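Local structure of dihydrodipicolinate synthase family protein (4DNH) at residues R70-G75 with A113-G118; G77-M82 with D273-I278; F279-P284 with T325-L330. The protein is of unknown function but is a TIM-barrel protein, probably an enzyme related to dihydrodipicolinate synthase. One frame throughout, in Å; residues are numbered along the deposited sequence.

Overall arrangement
The three contacts belong to one (beta/alpha)8 barrel. Interaction 2 lies deepest, about 5 Å from the centre of the chain, where the second and eighth strands, 77-80 and 273-276, which flank strand 37-40, meet through side chains turned into the barrel. Interaction 1, about 8 Å away between centres, joins helix 61-73 to the entry of strand 115-119; L114 O and A116 O reach V78 N and E80 N of the neighbouring strand. Interaction 3, about 12 Å from interaction 2 and 15 Å from interaction 1, packs helix 278-281 on helix 323-333. There A274 touches F279, and L71 and L74 pack on A283. Along the chain interactions 1 and 2 interleave, and interaction 3 follows both.

Interaction 1: R70-G75 with A113-G118; sequences RLWDLG and ALIACG
The indole of W72 receives the methyl of A113 over one face, while L114 O and I115 CD1 lie at its edge, close to the ring plane. The methyl sits almost centrally over the five-membered ring: A113 CB is 3.5 Å from the centroid of that W72 ring and only 12° off its normal, a clear CH-pi contact. H69 adds an edge-to-face ring contact to the same indole. At the pyrrole edge, W72 NE1 donates to L114 O across 2.9 Å with an N-H...O angle of 158°. The indole keeps this acceptor near its own plane, although the N-H approaches the carbonyl from above the carbonyl plane. L114 O is shared, since it also accepts the backbone N-H of V78 in the neighbouring strand. Further round the rim, W72 CZ2 meets I115 CD1 at 3.9 Å, the far end of a side chain whose CG1 stands anti to the backbone N (chi1 174°). Replacing W72 with a leucine would probably leave L114 O without its side-chain donor and open a gap beneath the A113 methyl. Just beyond the tryptophan, helix 61-73 ends in a Schellman motif, with G75 at positive phi and G75 N bonded to W72 O at 3.0 Å. The chain can thus turn from the helix toward strand 77-80. Here the last turn of helix 61-73 packs on the loop leading into strand 115-119 and on its first residue, as helices do around a TIM barrel.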
ATOM      1  N   ARG A  70      10.040  -9.976   6.656  1.00 41.11           N
ATOM      2  CA  ARG A  70       9.727  -9.174   7.840  1.00 41.37           C
ATOM      3  C   ARG A  70       8.215  -9.076   8.036  1.00 41.70           C
ATOM      4  O   ARG A  70       7.719  -9.203   9.172  1.00 42.57           O
ATOM      5  CB  ARG A  70      10.331  -7.769   7.717  1.00 41.12           C
ATOM      6  CG  ARG A  70      10.281  -6.916   8.976  1.00 43.63           C
ATOM      7  CD  ARG A  70      10.841  -5.533   8.669  1.00 48.17           C
ATOM      8  NE  ARG A  70      10.344  -4.443   9.521  1.00 51.19           N
ATOM      9  CZ  ARG A  70      10.794  -4.177  10.749  1.00 53.16           C
ATOM     10  NH1 ARG A  70      11.745  -4.947  11.301  1.00 51.08           N
ATOM     11  NH2 ARG A  70      10.283  -3.152  11.434  1.00 48.94           N
ATOM     12  N   LEU A  71       7.485  -8.866   6.936  1.00 40.24           N
ATOM     13  CA  LEU A  71       6.024  -8.736   7.025  1.00 39.35           C
ATOM     14  C   LEU A  71       5.394 -10.069   7.378  1.00 39.95           C
ATOM     15  O   LEU A  71       4.565 -10.145   8.274  1.00 40.91           O
ATOM     16  CB  LEU A  71       5.384  -8.148   5.753  1.00 36.17           C
ATOM     17  CG  LEU A  71       5.671  -6.695   5.369  1.00 34.69           C
ATOM     18  CD1 LEU A  71       5.029  -6.376   4.020  1.00 34.25           C
ATOM     19  CD2 LEU A  71       5.203  -5.703   6.421  1.00 33.34           C
ATOM     20  N   TRP A  72       5.790 -11.124   6.678  1.00 41.64           N
ATOM     21  CA  TRP A  72       5.297 -12.459   7.023  1.00 42.23           C
ATOM     22  C   TRP A  72       5.574 -12.834   8.448  1.00 42.03           C
ATOM     23  O   TRP A  72       4.698 -13.406   9.088  1.00 42.73           O
ATOM     24  CB  TRP A  72       5.794 -13.502   6.053  1.00 40.21           C
ATOM     25  CG  TRP A  72       5.221 -13.313   4.673  1.00 39.03           C
ATOM     26  CD1 TRP A  72       3.924 -12.933   4.338  1.00 38.39           C
ATOM     27  CD2 TRP A  72       5.908 -13.501   3.384  1.00 38.92           C
ATOM     28  NE1 TRP A  72       3.766 -12.875   2.976  1.00 37.29           N
ATOM     29  CE2 TRP A  72       4.913 -13.201   2.343  1.00 37.64           C
ATOM     30  CE3 TRP A  72       7.200 -13.874   2.999  1.00 39.59           C
ATOM     31  CZ2 TRP A  72       5.219 -13.280   0.988  1.00 37.16           C
ATOM     32  CZ3 TRP A  72       7.497 -13.944   1.629  1.00 39.15           C
ATOM     33  CH2 TRP A  72       6.526 -13.651   0.650  1.00 38.50           C
ATOM     34  N   ASP A  73       6.756 -12.465   8.960  1.00 43.24           N
ATOM     35  CA  ASP A  73       7.168 -12.745  10.363  1.00 45.94           C
ATOM     36  C   ASP A  73       6.220 -12.136  11.372  1.00 47.65           C
ATOM     37  O   ASP A  73       5.970 -12.722  12.423  1.00 50.19           O
ATOM     38  CB  ASP A  73       8.566 -12.182  10.672  1.00 46.43           C
ATOM     39  CG  ASP A  73       9.695 -13.008  10.066  1.00 48.23           C
ATOM     40  OD1 ASP A  73       9.446 -14.128   9.576  1.00 46.87           O
ATOM     41  OD2 ASP A  73      10.848 -12.519  10.076  1.00 50.16           O
ATOM     42  N   LEU A  74       5.715 -10.945  11.049  1.00 46.56           N
ATOM     43  CA  LEU A  74       4.803 -10.218  11.919  1.00 46.54           C
ATOM     44  C   LEU A  74       3.346 -10.647  11.726  1.00 47.37           C
ATOM     45  O   LEU A  74       2.440 -10.119  12.387  1.00 48.57           O
ATOM     46  CB  LEU A  74       4.950  -8.709  11.710  1.00 44.06           C
ATOM     47  CG  LEU A  74       6.288  -8.080  12.125  1.00 45.34           C
ATOM     48  CD1 LEU A  74       6.418  -6.697  11.515  1.00 42.94           C
ATOM     49  CD2 LEU A  74       6.481  -7.993  13.632  1.00 46.59           C
ATOM     50  N   GLY A  75       3.124 -11.597  10.821  1.00 45.01           N
ATOM     51  CA  GLY A  75       1.790 -12.125  10.575  1.00 45.22           C
ATOM     52  C   GLY A  75       0.992 -11.383   9.529  1.00 45.99           C
ATOM     53  O   GLY A  75      -0.117 -11.803   9.201  1.00 48.50           O
ATOM     54  N   ALA A 113       2.868 -17.589   4.746  1.00 48.39           N
ATOM     55  CA  ALA A 113       3.032 -16.444   3.872  1.00 45.62           C
ATOM     56  C   ALA A 113       1.784 -16.142   3.039  1.00 44.09           C
ATOM     57  O   ALA A 113       1.529 -16.810   2.031  1.00 45.49           O
ATOM     58  CB  ALA A 113       4.247 -16.635   2.977  1.00 45.56           C
ATOM     59  N   LEU A 114       1.017 -15.136   3.464  1.00 41.09           N
ATOM     60  CA  LEU A 114      -0.152 -14.690   2.717  1.00 39.80           C
ATOM     61  C   LEU A 114       0.270 -13.575   1.748  1.00 41.03           C
ATOM     62  O   LEU A 114       0.997 -12.648   2.112  1.00 41.40           O
ATOM     63  CB  LEU A 114      -1.247 -14.217   3.670  1.00 39.48           C
ATOM     64  CG  LEU A 114      -2.424 -13.360   3.152  1.00 39.91           C
ATOM     65  CD1 LEU A 114      -3.474 -14.194   2.421  1.00 40.53           C
ATOM     66  CD2 LEU A 114      -3.067 -12.601   4.310  1.00 39.82           C
ATOM     67  N   ILE A 115      -0.191 -13.671   0.510  1.00 41.45           N
ATOM     68  CA  ILE A 115       0.286 -12.827  -0.564  1.00 39.68           C
ATOM     69  C   ILE A 115      -0.737 -12.820  -1.685  1.00 40.73           C
ATOM     70  O   ILE A 115      -1.363 -13.839  -1.984  1.00 41.88           O
ATOM     71  CB  ILE A 115       1.706 -13.258  -1.066  1.00 37.75           C
ATOM     72  CG1 ILE A 115       2.129 -12.448  -2.295  1.00 35.33           C
ATOM     73  CG2 ILE A 115       1.780 -14.767  -1.335  1.00 37.89           C
ATOM     74  CD1 ILE A 115       3.623 -12.308  -2.451  1.00 34.70           C
ATOM     75  N   ALA A 116      -0.915 -11.646  -2.282  1.00 41.04           N
ATOM     76  CA  ALA A 116      -1.783 -11.477  -3.431  1.00 40.56           C
ATOM     77  C   ALA A 116      -1.130 -10.437  -4.314  1.00 40.48           C
ATOM     78  O   ALA A 116      -0.495  -9.493  -3.817  1.00 40.48           O
ATOM     79  CB  ALA A 116      -3.179 -11.038  -3.000  1.00 39.85           C
ATOM     80  N   CYS A 117      -1.314 -10.591  -5.618  1.00 40.71           N
ATOM     81  CA  CYS A 117      -0.480  -9.919  -6.587  1.00 42.02           C
ATOM     82  C   CYS A 117      -1.271  -9.011  -7.484  1.00 43.55           C
ATOM     83  O   CYS A 117      -2.251  -9.444  -8.094  1.00 45.14           O
ATOM     84  CB  CYS A 117       0.230 -10.967  -7.431  1.00 46.00           C
ATOM     85  SG  CYS A 117       1.097 -12.163  -6.398  1.00 49.83           S
ATOM     86  N   GLY A 118      -0.827  -7.757  -7.585  1.00 40.60           N
ATOM     87  CA  GLY A 118      -1.491  -6.789  -8.429  1.00 41.63           C
ATOM     88  C   GLY A 118      -1.419  -7.107  -9.911  1.00 43.62           C
ATOM     89  O   GLY A 118      -0.322  -7.195 -10.489  1.00 43.64           O
TER

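Interaction 2: G77-M82 with D273-I278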
ATOM      1  N   GLY A  77      -0.092 -10.000   5.839  1.00 39.63           N
ATOM      2  CA  GLY A  77      -0.008 -10.478   4.458  1.00 39.69           C
ATOM      3  C   GLY A  77       0.751  -9.482   3.592  1.00 39.59           C
ATOM      4  O   GLY A  77       0.962  -8.328   3.987  1.00 41.20           O
ATOM      5  N   VAL A  78       1.143  -9.914   2.403  1.00 36.50           N
ATOM      6  CA  VAL A  78       1.852  -9.053   1.486  1.00 36.23           C
ATOM      7  C   VAL A  78       1.006  -8.821   0.222  1.00 37.03           C
ATOM      8  O   VAL A  78       0.537  -9.782  -0.420  1.00 38.49           O
ATOM      9  CB  VAL A  78       3.246  -9.651   1.137  1.00 38.44           C
ATOM     10  CG1 VAL A  78       3.826  -9.017  -0.125  1.00 40.67           C
ATOM     11  CG2 VAL A  78       4.216  -9.491   2.306  1.00 37.17           C
ATOM     12  N   ALA A  79       0.812  -7.551  -0.127  1.00 35.33           N
ATOM     13  CA  ALA A  79       0.160  -7.156  -1.379  1.00 36.45           C
ATOM     14  C   ALA A  79       1.249  -6.703  -2.342  1.00 37.24           C
ATOM     15  O   ALA A  79       1.822  -5.626  -2.147  1.00 37.77           O
ATOM     16  CB  ALA A  79      -0.816  -6.013  -1.134  1.00 36.47           C
ATOM     17  N   GLU A  80       1.535  -7.503  -3.370  1.00 36.40           N
ATOM     18  CA  GLU A  80       2.729  -7.270  -4.163  1.00 37.71           C
ATOM     19  C   GLU A  80       2.557  -6.465  -5.412  1.00 39.34           C
ATOM     20  O   GLU A  80       1.550  -6.581  -6.128  1.00 38.56           O
ATOM     21  CB  GLU A  80       3.422  -8.567  -4.563  1.00 41.50           C
ATOM     22  CG  GLU A  80       4.577  -8.937  -3.658  1.00 45.89           C
ATOM     23  CD  GLU A  80       5.713  -7.938  -3.646  1.00 46.51           C
ATOM     24  OE1 GLU A  80       5.545  -6.739  -3.990  1.00 49.57           O
ATOM     25  OE2 GLU A  80       6.794  -8.370  -3.239  1.00 44.12           O
ATOM     26  N   SER A  81       3.603  -5.684  -5.673  1.00 39.81           N
ATOM     27  CA  SER A  81       3.702  -4.878  -6.852  1.00 40.69           C
ATOM     28  C   SER A  81       2.481  -3.953  -6.911  1.00 39.25           C
ATOM     29  O   SER A  81       1.889  -3.733  -7.960  1.00 38.56           O
ATOM     30  CB  SER A  81       3.832  -5.776  -8.087  1.00 42.71           C
ATOM     31  OG  SER A  81       5.055  -6.491  -8.062  1.00 41.91           O
HETATM   32  N   MSE A  82       2.130  -3.408  -5.758  1.00 40.06           N
HETATM   33  CA  MSE A  82       0.989  -2.512  -5.658  1.00 46.33           C
HETATM   34  C   MSE A  82       1.426  -1.075  -5.781  1.00 47.83           C
HETATM   35  O   MSE A  82       2.597  -0.775  -6.068  1.00 46.52           O
HETATM   36  CB  MSE A  82       0.292  -2.814  -4.331  1.00 50.26           C
HETATM   37  CG  MSE A  82      -0.473  -4.137  -4.436  1.00 55.77           C
HETATM   38 SE   MSE A  82      -1.940  -3.887  -5.734  1.00 66.88          SE
HETATM   39  CE  MSE A  82      -3.051  -2.741  -4.578  1.00 66.13           C
ATOM     40  N   ASP A 273     -11.538  -4.977   6.958  1.00 58.39           N
ATOM     41  CA  ASP A 273     -10.209  -5.570   6.952  1.00 54.51           C
ATOM     42  C   ASP A 273      -9.187  -4.550   6.419  1.00 52.78           C
ATOM     43  O   ASP A 273      -9.472  -3.354   6.392  1.00 55.99           O
ATOM     44  CB  ASP A 273     -10.234  -6.873   6.149  1.00 54.57           C
ATOM     45  CG  ASP A 273     -10.998  -7.984   6.868  1.00 55.97           C
ATOM     46  OD1 ASP A 273     -10.548  -8.396   7.962  1.00 55.53           O
ATOM     47  OD2 ASP A 273     -12.044  -8.441   6.343  1.00 56.86           O
ATOM     48  N   ALA A 274      -8.001  -4.992   6.015  1.00 49.16           N
ATOM     49  CA  ALA A 274      -6.930  -4.040   5.739  1.00 45.50           C
ATOM     50  C   ALA A 274      -5.991  -4.441   4.621  1.00 44.08           C
ATOM     51  O   ALA A 274      -5.537  -5.572   4.546  1.00 43.41           O
ATOM     52  CB  ALA A 274      -6.135  -3.757   7.002  1.00 43.99           C
ATOM     53  N   LEU A 275      -5.710  -3.486   3.752  1.00 45.32           N
ATOM     54  CA  LEU A 275      -4.715  -3.629   2.705  1.00 44.37           C
ATOM     55  C   LEU A 275      -4.146  -2.219   2.532  1.00 43.83           C
ATOM     56  O   LEU A 275      -4.656  -1.390   1.758  1.00 43.14           O
ATOM     57  CB  LEU A 275      -5.364  -4.165   1.431  1.00 44.71           C
ATOM     58  CG  LEU A 275      -4.471  -4.779   0.353  1.00 46.13           C
ATOM     59  CD1 LEU A 275      -5.385  -5.387  -0.700  1.00 48.42           C
ATOM     60  CD2 LEU A 275      -3.534  -3.738  -0.263  1.00 44.27           C
ATOM     61  N   LEU A 276      -3.086  -1.964   3.288  1.00 43.27           N
ATOM     62  CA  LEU A 276      -2.610  -0.613   3.537  1.00 41.71           C
ATOM     63  C   LEU A 276      -1.123  -0.453   3.272  1.00 41.04           C
ATOM     64  O   LEU A 276      -0.310  -1.281   3.700  1.00 39.70           O
ATOM     65  CB  LEU A 276      -2.877  -0.250   5.002  1.00 41.43           C
ATOM     66  CG  LEU A 276      -4.326   0.005   5.406  1.00 41.19           C
ATOM     67  CD1 LEU A 276      -4.471  -0.121   6.916  1.00 41.29           C
ATOM     68  CD2 LEU A 276      -4.775   1.375   4.934  1.00 40.71           C
ATOM     69  N   GLY A 277      -0.766   0.636   2.594  1.00 41.09           N
ATOM     70  CA  GLY A 277       0.631   1.052   2.485  1.00 38.28           C
ATOM     71  C   GLY A 277       1.197   1.495   3.831  1.00 38.87           C
ATOM     72  O   GLY A 277       2.389   1.353   4.065  1.00 39.78           O
ATOM     73  N   ILE A 278       0.355   2.017   4.729  1.00 38.01           N
ATOM     74  CA  ILE A 278       0.851   2.420   6.050  1.00 38.82           C
ATOM     75  C   ILE A 278       1.299   1.208   6.892  1.00 41.52           C
ATOM     76  O   ILE A 278       2.214   1.316   7.706  1.00 46.24           O
ATOM     77  CB  ILE A 278      -0.130   3.365   6.818  1.00 38.92           C
ATOM     78  CG1 ILE A 278       0.462   3.838   8.159  1.00 38.30           C
ATOM     79  CG2 ILE A 278      -1.476   2.699   7.075  1.00 41.74           C
ATOM     80  CD1 ILE A 278       1.648   4.766   8.035  1.00 38.87           C
TER
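L275 carries its CG anti to the backbone N (chi1 -162°), and with CD1 extended (chi2 173°) the other branch, CD2, is turned to A79. The CA-CB bond of A79 already points toward the opposing segment, and the contact is methyl against methyl: A79 CB lies 3.6 Å from L275 CD2. The branch carbon follows behind, with L275 CG 4.1 Å from the same A79 CB. M82, present as selenomethionine, folds its side chain through three bent torsions, and its terminal methyl makes a looser approach, M82 CE to L275 CD2 at 4.5 Å. One leucine methyl therefore meets both an alanine in the strand and a selenomethionine just past the strand's end. These two strands are the second and eighth of the closed parallel barrel, separated in the sheet by strand 37-40, and they meet inside the barrel; no hydrogen bond joins the two segments. The separation of 7.3 Å between A79 CA and L275 CA is spanned by side chains alone. In TIM-barrel enzymes the active site lies at the C-terminal ends of the strands; a glycerol bound near M82 and hydrogen-bonded to G277 N, probably from the crystallisation liquor, is consistent with a pocket here. The turn at the end of strand 77-80 is held locally: S81 N donates to E80 OE1 at 2.8 Å, meeting the carboxylate on its anti side. The other oxygen, E80 OE2, forms a salt bridge with R68 and a hydrogen bond with S103 OG, tying the strand end to helices 61-73 and 93-108.

Interaction 3: F279-P284 with T325-L330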
ATOM      1  N   PHE A 279       0.672   0.055   6.680  1.00 39.91           N
ATOM      2  CA  PHE A 279       1.037  -1.148   7.422  1.00 39.40           C
ATOM      3  C   PHE A 279       2.443  -1.639   7.111  1.00 42.20           C
ATOM      4  O   PHE A 279       3.055  -2.343   7.907  1.00 43.34           O
ATOM      5  CB  PHE A 279      -0.002  -2.238   7.215  1.00 38.09           C
ATOM      6  CG  PHE A 279      -1.164  -2.130   8.158  1.00 38.78           C
ATOM      7  CD1 PHE A 279      -1.310  -1.007   8.970  1.00 38.33           C
ATOM      8  CD2 PHE A 279      -2.118  -3.123   8.213  1.00 39.68           C
ATOM      9  CE1 PHE A 279      -2.365  -0.894   9.837  1.00 40.72           C
ATOM     10  CE2 PHE A 279      -3.185  -3.019   9.078  1.00 41.90           C
ATOM     11  CZ  PHE A 279      -3.311  -1.903   9.896  1.00 43.04           C
ATOM     12  N   ASP A 280       2.945  -1.248   5.950  1.00 42.45           N
ATOM     13  CA  ASP A 280       4.328  -1.443   5.605  1.00 44.13           C
ATOM     14  C   ASP A 280       5.198  -0.628   6.595  1.00 45.00           C
ATOM     15  O   ASP A 280       6.001  -1.207   7.346  1.00 45.80           O
ATOM     16  CB  ASP A 280       4.531  -1.024   4.138  1.00 44.05           C
ATOM     17  CG  ASP A 280       5.998  -0.837   3.760  1.00 43.75           C
ATOM     18  OD1 ASP A 280       6.823  -0.434   4.618  1.00 41.58           O
ATOM     19  OD2 ASP A 280       6.318  -1.076   2.577  1.00 43.27           O
ATOM     20  N   ALA A 281       5.005   0.695   6.617  1.00 40.95           N
ATOM     21  CA  ALA A 281       5.808   1.601   7.452  1.00 39.62           C
ATOM     22  C   ALA A 281       5.698   1.399   8.974  1.00 39.79           C
ATOM     23  O   ALA A 281       6.657   1.680   9.712  1.00 41.21           O
ATOM     24  CB  ALA A 281       5.508   3.048   7.090  1.00 40.22           C
ATOM     25  N   ILE A 282       4.549   0.921   9.451  1.00 38.59           N
ATOM     26  CA  ILE A 282       4.376   0.673  10.890  1.00 40.54           C
ATOM     27  C   ILE A 282       4.118  -0.809  11.214  1.00 41.86           C
ATOM     28  O   ILE A 282       3.504  -1.147  12.248  1.00 42.72           O
ATOM     29  CB  ILE A 282       3.250   1.556  11.494  1.00 41.30           C
ATOM     30  CG1 ILE A 282       1.886   1.138  10.936  1.00 41.39           C
ATOM     31  CG2 ILE A 282       3.530   3.039  11.258  1.00 38.51           C
ATOM     32  CD1 ILE A 282       0.716   1.915  11.503  1.00 41.66           C
ATOM     33  N   ALA A 283       4.604  -1.683  10.330  1.00 40.47           N
ATOM     34  CA  ALA A 283       4.419  -3.131  10.449  1.00 39.83           C
ATOM     35  C   ALA A 283       4.395  -3.671  11.883  1.00 40.99           C
ATOM     36  O   ALA A 283       3.407  -4.317  12.264  1.00 42.45           O
ATOM     37  CB  ALA A 283       5.430  -3.892   9.587  1.00 37.27           C
ATOM     38  N   PRO A 284       5.452  -3.407  12.685  1.00 39.45           N
ATOM     39  CA  PRO A 284       5.510  -3.968  14.054  1.00 41.89           C
ATOM     40  C   PRO A 284       4.351  -3.565  14.935  1.00 44.49           C
ATOM     41  O   PRO A 284       3.831  -4.393  15.678  1.00 49.82           O
ATOM     42  CB  PRO A 284       6.796  -3.380  14.626  1.00 43.02           C
ATOM     43  CG  PRO A 284       7.618  -3.034  13.432  1.00 40.48           C
ATOM     44  CD  PRO A 284       6.647  -2.604  12.383  1.00 38.16           C
ATOM     45  N   THR A 325       7.641   7.963  -0.527  1.00 31.15           N
ATOM     46  CA  THR A 325       8.842   8.551  -0.009  1.00 31.74           C
ATOM     47  C   THR A 325       8.945   8.470   1.516  1.00 33.50           C
ATOM     48  O   THR A 325       9.993   8.078   2.040  1.00 35.75           O
ATOM     49  CB  THR A 325       8.970   9.981  -0.526  1.00 31.62           C
ATOM     50  OG1 THR A 325       8.837   9.933  -1.951  1.00 31.51           O
ATOM     51  CG2 THR A 325      10.316  10.602  -0.129  1.00 29.96           C
ATOM     52  N   GLY A 326       7.861   8.801   2.219  1.00 32.82           N
ATOM     53  CA  GLY A 326       7.832   8.707   3.676  1.00 32.69           C
ATOM     54  C   GLY A 326       7.930   7.261   4.150  1.00 33.69           C
ATOM     55  O   GLY A 326       8.500   6.959   5.206  1.00 32.26           O
ATOM     56  N   VAL A 327       7.375   6.349   3.363  1.00 34.12           N
ATOM     57  CA  VAL A 327       7.405   4.937   3.732  1.00 34.58           C
ATOM     58  C   VAL A 327       8.847   4.392   3.687  1.00 35.22           C
ATOM     59  O   VAL A 327       9.342   3.817   4.658  1.00 36.31           O
ATOM     60  CB  VAL A 327       6.438   4.142   2.828  1.00 34.36           C
ATOM     61  CG1 VAL A 327       6.719   2.651   2.903  1.00 34.41           C
ATOM     62  CG2 VAL A 327       4.994   4.449   3.237  1.00 34.31           C
ATOM     63  N   VAL A 328       9.518   4.607   2.557  1.00 33.69           N
ATOM     64  CA  VAL A 328      10.879   4.180   2.374  1.00 33.13           C
ATOM     65  C   VAL A 328      11.828   4.953   3.304  1.00 34.41           C
ATOM     66  O   VAL A 328      12.773   4.379   3.850  1.00 35.33           O
ATOM     67  CB  VAL A 328      11.295   4.334   0.912  1.00 32.98           C
ATOM     68  CG1 VAL A 328      12.755   3.949   0.726  1.00 33.39           C
ATOM     69  CG2 VAL A 328      10.373   3.518   0.018  1.00 32.19           C
ATOM     70  N   PHE A 329      11.573   6.236   3.527  1.00 32.97           N
ATOM     71  CA  PHE A 329      12.391   6.948   4.515  1.00 31.86           C
ATOM     72  C   PHE A 329      12.289   6.294   5.888  1.00 33.60           C
ATOM     73  O   PHE A 329      13.276   6.181   6.608  1.00 36.20           O
ATOM     74  CB  PHE A 329      12.007   8.420   4.614  1.00 29.23           C
ATOM     75  CG  PHE A 329      12.934   9.224   5.485  1.00 29.61           C
ATOM     76  CD1 PHE A 329      14.247   9.468   5.098  1.00 29.15           C
ATOM     77  CD2 PHE A 329      12.495   9.747   6.687  1.00 30.39           C
ATOM     78  CE1 PHE A 329      15.098  10.219   5.880  1.00 29.26           C
ATOM     79  CE2 PHE A 329      13.343  10.499   7.480  1.00 31.02           C
ATOM     80  CZ  PHE A 329      14.648  10.735   7.074  1.00 30.57           C
ATOM     81  N   LEU A 330      11.091   5.858   6.253  1.00 33.21           N
ATOM     82  CA  LEU A 330      10.930   5.215   7.528  1.00 34.66           C
ATOM     83  C   LEU A 330      11.638   3.841   7.547  1.00 37.16           C
ATOM     84  O   LEU A 330      12.317   3.516   8.520  1.00 39.19           O
ATOM     85  CB  LEU A 330       9.459   5.158   7.944  1.00 33.74           C
ATOM     86  CG  LEU A 330       9.267   4.839   9.440  1.00 36.38           C
ATOM     87  CD1 LEU A 330      10.173   5.677  10.345  1.00 37.46           C
ATOM     88  CD2 LEU A 330       7.801   4.890   9.882  1.00 35.97           C
TER
HETATM   89  O   HOH W   1       8.952   1.403   5.797  1.00 32.66           O
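A281 and V327 bring the two backbones to 5.2 Å, CA to CA, where the end of helix 278-281 meets helix 323-333. I282 is the first residue to leave helical geometry, and a second helix follows. This is helix packing near the C-terminal end of the TIM-barrel strands: the short helix comes straight after the eighth strand, 273-276, and leads into the helical region that follows the barrel strands. The small side chain of A281 permits the close approach, its CB pointing toward helix 323-333 and meeting two branched residues one helical turn apart. V327 CG2 and L330 CD2 each lie 4.1 Å from A281 CB. L330 has its CG anti to the backbone N (chi1 -164°), and this reach also carries CD2 to the end of the short helix, where L330 CD2 comes 3.4 Å from A281 O. The other methyl of V327 addresses D280 instead. V327 CG1 stands anti to its own backbone N and crosses the aspartate, lying 3.5 Å from D280 OD1 and 3.8 Å from D280 OD2, so that an apolar methyl sits beside a buried carboxylate. D280 OD2 is hydrogen-bonded to H42 ND1; F67 of helix 61-73 packs on the same side chain. Within helix 323-333, L330 N to G326 O and F329 N to T325 O are regular helical bonds. No direct hydrogen bond joins the segments, but one water bridges them, donating to D280 OD1 at 3.0 Å and to V327 O at 2.7 Å.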